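Local coordinates for putative Outer membrane protein (Helicobacter pylori, PDB 6GW5), which is the adhesin domain of the outer membrane protein SabA and probably binds host glycans as a lectin during attachment of the bacterium, at residues E10-L15 with P373-N378. Numbering follows the deposited sequence.
Sequences EKYEQL and PYNQVN
The hydroxyl-bearing edge of the Tyr12 ring meets the amide of Asn375. Asn375 OD1 lies in the ring plane, and the ring and amide planes stand 69° apart. Val377 CG2 approaches the same end of the ring obliquely, 3.8 Å from Tyr12 CZ. Tyr12 OH donates a hydrogen bond to Asn375 OD1, 2.5 Å away. The hydroxyl comes in nearly end-on to the amide carbonyl, with a C=O...donor angle of 162°. Asn375 OD1 also accepts from Val377 N at 3.1 Å, which makes an Asx turn. This second donor sits above the carbonyl plane. Asn375 ND2 gives a bond to Val377 O at 3.0 Å. In Asn375, CG lies anti to its own N (chi1 174°), beside the carbonyl carbon, which puts the amide alongside the backbone of Val377. Leu409 and Leu413 of helix 403-415 and Ile369 of helix 348-370 also touch Tyr12. The contact joins helix 3-32, in the predicted coiled coil, to the loop after helix 348-370, about 47 Å from the centre of the chain, measured between centres. Bonds through both OD1 and ND2 help fix the amide rotation. The buried tyrosine thus has an acceptor for its hydroxyl proton in the loop.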
ATOM      1  N   GLU A  10     -41.026   9.634 -11.265  1.00 76.22           N
ATOM      2  CA  GLU A  10     -39.805   9.016 -11.755  1.00 85.32           C
ATOM      3  C   GLU A  10     -39.171   9.870 -12.863  1.00 80.17           C
ATOM      4  O   GLU A  10     -37.958   9.805 -13.061  1.00 76.20           O
ATOM      5  CB  GLU A  10     -39.911   7.507 -12.071  1.00 93.92           C
ATOM      6  CG  GLU A  10     -41.196   6.943 -12.692  1.00103.15           C
ATOM      7  CD  GLU A  10     -41.254   7.144 -14.196  1.00115.02           C
ATOM      8  OE1 GLU A  10     -41.639   6.194 -14.928  1.00121.16           O
ATOM      9  OE2 GLU A  10     -40.873   8.228 -14.674  1.00119.56           O
ATOM     10  N   LYS A  11     -39.989  10.640 -13.577  1.00 72.84           N
ATOM     11  CA  LYS A  11     -39.462  11.639 -14.486  1.00 70.66           C
ATOM     12  C   LYS A  11     -38.746  12.717 -13.681  1.00 70.35           C
ATOM     13  O   LYS A  11     -37.647  13.168 -14.055  1.00 67.54           O
ATOM     14  CB  LYS A  11     -40.562  12.195 -15.386  1.00 69.55           C
ATOM     15  CG  LYS A  11     -40.984  11.143 -16.393  1.00 75.71           C
ATOM     16  CD  LYS A  11     -41.719  11.659 -17.610  1.00 84.51           C
ATOM     17  CE  LYS A  11     -41.529  10.585 -18.710  1.00 82.31           C
ATOM     18  NZ  LYS A  11     -42.046  10.897 -20.068  1.00 81.86           N
ATOM     19  N   TYR A  12     -39.327  13.089 -12.544  1.00 60.98           N
ATOM     20  CA  TYR A  12     -38.698  14.090 -11.700  1.00 59.19           C
ATOM     21  C   TYR A  12     -37.376  13.563 -11.188  1.00 57.09           C
ATOM     22  O   TYR A  12     -36.382  14.269 -11.229  1.00 54.37           O
ATOM     23  CB  TYR A  12     -39.590  14.526 -10.522  1.00 63.92           C
ATOM     24  CG  TYR A  12     -40.725  15.504 -10.815  1.00 66.01           C
ATOM     25  CD1 TYR A  12     -40.888  16.113 -12.061  1.00 61.50           C
ATOM     26  CD2 TYR A  12     -41.646  15.823  -9.810  1.00 68.56           C
ATOM     27  CE1 TYR A  12     -41.936  16.999 -12.302  1.00 67.93           C
ATOM     28  CE2 TYR A  12     -42.702  16.703 -10.043  1.00 68.68           C
ATOM     29  CZ  TYR A  12     -42.844  17.304 -11.288  1.00 69.51           C
ATOM     30  OH  TYR A  12     -43.895  18.176 -11.529  1.00 70.50           O
ATOM     31  N   GLU A  13     -37.376  12.329 -10.706  1.00 60.11           N
ATOM     32  CA  GLU A  13     -36.185  11.776 -10.093  1.00 63.15           C
ATOM     33  C   GLU A  13     -35.084  11.630 -11.140  1.00 54.00           C
ATOM     34  O   GLU A  13     -33.916  11.782 -10.857  1.00 48.49           O
ATOM     35  CB  GLU A  13     -36.501  10.469  -9.368  1.00 72.12           C
ATOM     36  CG  GLU A  13     -35.533  10.189  -8.234  1.00 85.55           C
ATOM     37  CD  GLU A  13     -35.453   8.733  -7.775  1.00102.00           C
ATOM     38  OE1 GLU A  13     -35.416   8.590  -6.540  1.00100.72           O
ATOM     39  OE2 GLU A  13     -35.410   7.746  -8.582  1.00105.80           O
ATOM     40  N   GLN A  14     -35.484  11.412 -12.371  1.00 51.10           N
ATOM     41  CA  GLN A  14     -34.534  11.249 -13.443  1.00 56.80           C
ATOM     42  C   GLN A  14     -33.919  12.573 -13.901  1.00 53.64           C
ATOM     43  O   GLN A  14     -32.745  12.636 -14.236  1.00 53.22           O
ATOM     44  CB  GLN A  14     -35.181  10.554 -14.639  1.00 57.06           C
ATOM     45  CG  GLN A  14     -34.432   9.323 -15.079  1.00 66.48           C
ATOM     46  CD  GLN A  14     -33.405   9.607 -16.109  1.00 67.32           C
ATOM     47  OE1 GLN A  14     -33.758  10.118 -17.144  1.00 81.66           O
ATOM     48  NE2 GLN A  14     -32.152   9.286 -15.854  1.00 66.40           N
ATOM     49  N   LEU A  15     -34.730  13.614 -13.959  1.00 51.61           N
ATOM     50  CA  LEU A  15     -34.228  14.921 -14.329  1.00 50.77           C
ATOM     51  C   LEU A  15     -33.231  15.402 -13.265  1.00 48.22           C
ATOM     52  O   LEU A  15     -32.171  15.952 -13.559  1.00 47.42           O
ATOM     53  CB  LEU A  15     -35.385  15.903 -14.486  1.00 49.56           C
ATOM     54  CG  LEU A  15     -34.997  17.371 -14.694  1.00 50.15           C
ATOM     55  CD1 LEU A  15     -34.194  17.571 -15.962  1.00 49.21           C
ATOM     56  CD2 LEU A  15     -36.240  18.247 -14.736  1.00 53.83           C
ATOM     57  N   PRO A 373     -50.170  18.060 -18.368  1.00 94.53           N
ATOM     58  CA  PRO A 373     -51.073  19.018 -17.707  1.00 96.58           C
ATOM     59  C   PRO A 373     -50.993  18.966 -16.177  1.00 92.82           C
ATOM     60  O   PRO A 373     -51.059  19.998 -15.519  1.00 93.76           O
ATOM     61  CB  PRO A 373     -52.475  18.628 -18.206  1.00 98.74           C
ATOM     62  CG  PRO A 373     -52.341  17.328 -18.930  1.00 96.17           C
ATOM     63  CD  PRO A 373     -50.886  17.002 -19.110  1.00 90.99           C
ATOM     64  N   TYR A 374     -50.798  17.774 -15.634  1.00 84.32           N
ATOM     65  CA  TYR A 374     -50.724  17.613 -14.187  1.00 90.77           C
ATOM     66  C   TYR A 374     -49.358  18.068 -13.631  1.00 96.31           C
ATOM     67  O   TYR A 374     -49.156  18.167 -12.406  1.00 95.21           O
ATOM     68  CB  TYR A 374     -51.064  16.177 -13.777  1.00 87.27           C
ATOM     69  CG  TYR A 374     -50.489  15.094 -14.665  1.00 94.90           C
ATOM     70  CD1 TYR A 374     -51.083  14.748 -15.886  1.00 95.80           C
ATOM     71  CD2 TYR A 374     -49.351  14.387 -14.272  1.00 96.80           C
ATOM     72  CE1 TYR A 374     -50.533  13.749 -16.695  1.00 94.59           C
ATOM     73  CE2 TYR A 374     -48.796  13.380 -15.074  1.00 89.80           C
ATOM     74  CZ  TYR A 374     -49.401  13.058 -16.274  1.00 92.99           C
ATOM     75  OH  TYR A 374     -48.860  12.067 -17.046  1.00 79.26           O
ATOM     76  N   ASN A 375     -48.407  18.339 -14.517  1.00 94.46           N
ATOM     77  CA  ASN A 375     -47.125  18.810 -14.051  1.00 89.30           C
ATOM     78  C   ASN A 375     -47.300  20.079 -13.253  1.00 89.50           C
ATOM     79  O   ASN A 375     -47.831  21.061 -13.766  1.00 79.06           O
ATOM     80  CB  ASN A 375     -46.182  19.084 -15.203  1.00 84.80           C
ATOM     81  CG  ASN A 375     -44.889  19.703 -14.752  1.00 70.05           C
ATOM     82  OD1 ASN A 375     -44.335  19.332 -13.708  1.00 68.25           O
ATOM     83  ND2 ASN A 375     -44.430  20.690 -15.494  1.00 64.39           N
ATOM     84  N   GLN A 376     -46.776  20.036 -12.028  1.00 92.00           N
ATOM     85  CA  GLN A 376     -46.813  21.112 -11.067  1.00 96.87           C
ATOM     86  C   GLN A 376     -45.536  21.997 -11.080  1.00 92.54           C
ATOM     87  O   GLN A 376     -45.592  23.181 -10.760  1.00 97.80           O
ATOM     88  CB  GLN A 376     -46.943  20.455  -9.672  1.00103.44           C
ATOM     89  CG  GLN A 376     -47.550  21.345  -8.612  1.00114.26           C
ATOM     90  CD  GLN A 376     -48.970  20.968  -8.181  1.00119.51           C
ATOM     91  OE1 GLN A 376     -49.787  20.488  -8.977  1.00118.02           O
ATOM     92  NE2 GLN A 376     -49.275  21.221  -6.901  1.00116.98           N
ATOM     93  N   VAL A 377     -44.385  21.445 -11.465  1.00 84.41           N
ATOM     94  CA  VAL A 377     -43.119  22.202 -11.399  1.00 80.44           C
ATOM     95  C   VAL A 377     -42.649  22.822 -12.712  1.00 76.02           C
ATOM     96  O   VAL A 377     -42.530  22.139 -13.743  1.00 75.68           O
ATOM     97  CB  VAL A 377     -41.964  21.329 -10.879  1.00 81.00           C
ATOM     98  CG1 VAL A 377     -40.699  22.160 -10.695  1.00 78.97           C
ATOM     99  CG2 VAL A 377     -42.355  20.680  -9.558  1.00 88.04           C
ATOM    100  N   ASN A 378     -42.298  24.107 -12.655  1.00 74.34           N
ATOM    101  CA  ASN A 378     -41.738  24.795 -13.823  1.00 70.49           C
ATOM    102  C   ASN A 378     -40.294  24.389 -14.097  1.00 63.64           C
ATOM    103  O   ASN A 378     -39.426  24.546 -13.274  1.00 56.37           O
ATOM    104  CB  ASN A 378     -41.791  26.308 -13.680  1.00 68.32           C
ATOM    105  CG  ASN A 378     -41.280  27.023 -14.924  1.00 69.92           C
ATOM    106  OD1 ASN A 378     -41.165  26.431 -15.992  1.00 68.34           O
ATOM    107  ND2 ASN A 378     -40.909  28.281 -14.772  1.00 75.06           N
TER